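Local coordinates for adenosine monophosphate-protein transferase FICD homolog (Caenorhabditis elegans, PDB 5JJ6) that is a FICD homolog of the Fic/DOC family and folds as a mainly helical protein, at residues F138-H143 and P303-V308. Numbering follows the deposited sequence.
Sequences FLYVYH and PVILPV
His143 points from its helix straight at the loop 303-308, extended up to Pro307, and accepts a hydrogen bond there: Val308 N donates to His143 ND1 over 3.1 Å, nearly straight at 162° but tilted 26° out of the imidazole plane. With ND1 taken as acceptor, the proton of a neutral ring would probably sit on NE2. CG lies anti to the carbonyl carbon (chi1 -79°), which swings the ring out against Ile305 and Pro307, both on one side of its plane, with Tyr142 on the other. The side chains of Ile305 and His143 cross at about a right angle, and Ile305 CG2 reaches His143 CD2 at 3.5 Å, while Pro307 CB comes to 3.8 Å from His143 CE1. Within the helix, Tyr142 lays CD2 over the centre of one imidazole face; its hydroxyl end meets Val308 CG1.

The other branch of Ile305 runs extended toward the helix backbone, where CD1 packs on Leu139 CB at 3.8 Å. Tyr140 slides past this chain in the opposite direction, its CD2 3.9 Å from Ile305 CG1, and turns a ring edge to the carbonyl of Val304, with Tyr140 CE2 3.5 Å from Val304 O.

Here the loop between helices 284-297 and 311-321 packs along helix 127-148. Tyr140 continues inward onto helix 172-191 and Leu290, whereas Val304 and Leu306 face away, onto helices 284-297 and 327-346.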
loop_
_atom_site.group_PDB
_atom_site.type_symbol
_atom_site.label_atom_id
_atom_site.label_comp_id
_atom_site.label_asym_id
_atom_site.label_seq_id
_atom_site.Cartn_x
_atom_site.Cartn_y
_atom_site.Cartn_z
ATOM N N PHE B 138 1.806 2.823 -20.351
ATOM C CA PHE B 138 1.893 4.153 -19.783
ATOM C C PHE B 138 0.633 4.915 -20.162
ATOM O O PHE B 138 0.020 5.559 -19.321
ATOM C CB PHE B 138 3.133 4.890 -20.314
ATOM C CG PHE B 138 4.369 4.050 -20.311
ATOM C CD1 PHE B 138 4.638 3.182 -19.257
ATOM C CD2 PHE B 138 5.235 4.071 -21.399
ATOM C CE1 PHE B 138 5.771 2.369 -19.269
ATOM C CE2 PHE B 138 6.370 3.264 -21.414
ATOM C CZ PHE B 138 6.637 2.411 -20.346
ATOM N N LEU B 139 0.227 4.786 -21.423
ATOM C CA LEU B 139 -0.940 5.498 -21.919
ATOM C C LEU B 139 -2.218 5.134 -21.141
ATOM O O LEU B 139 -3.011 6.009 -20.715
ATOM C CB LEU B 139 -1.106 5.219 -23.409
ATOM C CG LEU B 139 -1.730 6.334 -24.242
ATOM C CD1 LEU B 139 -1.053 7.653 -23.958
ATOM C CD2 LEU B 139 -1.657 5.996 -25.722
ATOM N N TYR B 140 -2.408 3.835 -20.955
ATOM C CA TYR B 140 -3.542 3.339 -20.215
ATOM C C TYR B 140 -3.510 3.880 -18.793
ATOM O O TYR B 140 -4.489 4.474 -18.334
ATOM C CB TYR B 140 -3.577 1.806 -20.203
ATOM C CG TYR B 140 -4.820 1.261 -19.524
ATOM C CD1 TYR B 140 -4.879 1.130 -18.135
ATOM C CD2 TYR B 140 -5.954 0.931 -20.262
ATOM C CE1 TYR B 140 -6.014 0.664 -17.510
ATOM C CE2 TYR B 140 -7.094 0.451 -19.644
ATOM C CZ TYR B 140 -7.122 0.321 -18.264
ATOM O OH TYR B 140 -8.257 -0.152 -17.620
ATOM N N VAL B 141 -2.392 3.687 -18.100
ATOM C CA VAL B 141 -2.320 4.082 -16.699
ATOM C C VAL B 141 -2.594 5.575 -16.529
ATOM O O VAL B 141 -3.366 5.989 -15.636
ATOM C CB VAL B 141 -0.969 3.712 -16.089
ATOM C CG1 VAL B 141 -0.809 4.335 -14.693
ATOM C CG2 VAL B 141 -0.822 2.189 -16.052
ATOM N N TYR B 142 -1.967 6.369 -17.389
ATOM C CA TYR B 142 -2.173 7.806 -17.382
ATOM C C TYR B 142 -3.640 8.132 -17.432
ATOM O O TYR B 142 -4.157 8.826 -16.552
ATOM C CB TYR B 142 -1.498 8.497 -18.557
ATOM C CG TYR B 142 -1.990 9.918 -18.681
ATOM C CD1 TYR B 142 -1.771 10.828 -17.653
ATOM C CD2 TYR B 142 -2.664 10.356 -19.811
ATOM C CE1 TYR B 142 -2.220 12.125 -17.740
ATOM C CE2 TYR B 142 -3.112 11.664 -19.908
ATOM C CZ TYR B 142 -2.886 12.544 -18.867
ATOM O OH TYR B 142 -3.329 13.849 -18.940
ATOM N N HIS B 143 -4.311 7.651 -18.477
ATOM C CA HIS B 143 -5.691 8.058 -18.662
ATOM C C HIS B 143 -6.607 7.567 -17.536
ATOM O O HIS B 143 -7.389 8.350 -16.971
ATOM C CB HIS B 143 -6.182 7.569 -20.009
ATOM C CG HIS B 143 -5.719 8.418 -21.149
ATOM N ND1 HIS B 143 -6.173 9.702 -21.348
ATOM C CD2 HIS B 143 -4.821 8.177 -22.132
ATOM C CE1 HIS B 143 -5.585 10.212 -22.417
ATOM N NE2 HIS B 143 -4.761 9.308 -22.910
ATOM N N PRO B 303 -5.982 -3.099 -25.650
ATOM C CA PRO B 303 -6.467 -2.384 -24.462
ATOM C C PRO B 303 -7.369 -1.196 -24.813
ATOM O O PRO B 303 -7.118 -0.476 -25.784
ATOM C CB PRO B 303 -5.173 -1.939 -23.780
ATOM C CG PRO B 303 -4.226 -3.015 -24.130
ATOM C CD PRO B 303 -4.546 -3.398 -25.551
ATOM N N VAL B 304 -8.448 -1.036 -24.059
ATOM C CA VAL B 304 -9.376 0.046 -24.340
ATOM C C VAL B 304 -9.110 1.240 -23.442
ATOM O O VAL B 304 -9.312 1.199 -22.222
ATOM C CB VAL B 304 -10.837 -0.384 -24.160
ATOM C CG1 VAL B 304 -11.748 0.825 -24.322
ATOM C CG2 VAL B 304 -11.188 -1.454 -25.169
ATOM N N ILE B 305 -8.703 2.331 -24.069
ATOM C CA ILE B 305 -8.367 3.509 -23.315
ATOM C C ILE B 305 -9.498 4.516 -23.402
ATOM O O ILE B 305 -9.805 5.033 -24.473
ATOM C CB ILE B 305 -7.041 4.111 -23.812
ATOM C CG1 ILE B 305 -5.897 3.150 -23.498
ATOM C CG2 ILE B 305 -6.774 5.464 -23.164
ATOM C CD1 ILE B 305 -4.560 3.642 -23.981
ATOM N N LEU B 306 -10.138 4.755 -22.261
ATOM C CA LEU B 306 -11.137 5.813 -22.138
ATOM C C LEU B 306 -10.416 7.088 -21.740
ATOM O O LEU B 306 -10.032 7.251 -20.573
ATOM C CB LEU B 306 -12.213 5.446 -21.102
ATOM C CG LEU B 306 -12.697 4.004 -21.128
ATOM C CD1 LEU B 306 -13.633 3.704 -19.956
ATOM C CD2 LEU B 306 -13.376 3.744 -22.454
ATOM N N PRO B 307 -10.195 7.983 -22.711
ATOM C CA PRO B 307 -9.309 9.125 -22.461
ATOM C C PRO B 307 -9.905 10.149 -21.502
ATOM O O PRO B 307 -11.124 10.324 -21.454
ATOM C CB PRO B 307 -9.091 9.710 -23.861
ATOM C CG PRO B 307 -10.253 9.288 -24.639
ATOM C CD PRO B 307 -10.690 7.959 -24.093
ATOM N N VAL B 308 -9.027 10.802 -20.739
ATOM C CA VAL B 308 -9.426 11.721 -19.678
ATOM C C VAL B 308 -10.005 12.983 -20.292
ATOM O O VAL B 308 -10.828 13.646 -19.679
ATOM C CB VAL B 308 -8.242 12.051 -18.745
ATOM C CG1 VAL B 308 -7.111 12.746 -19.517
ATOM C CG2 VAL B 308 -8.703 12.879 -17.545
#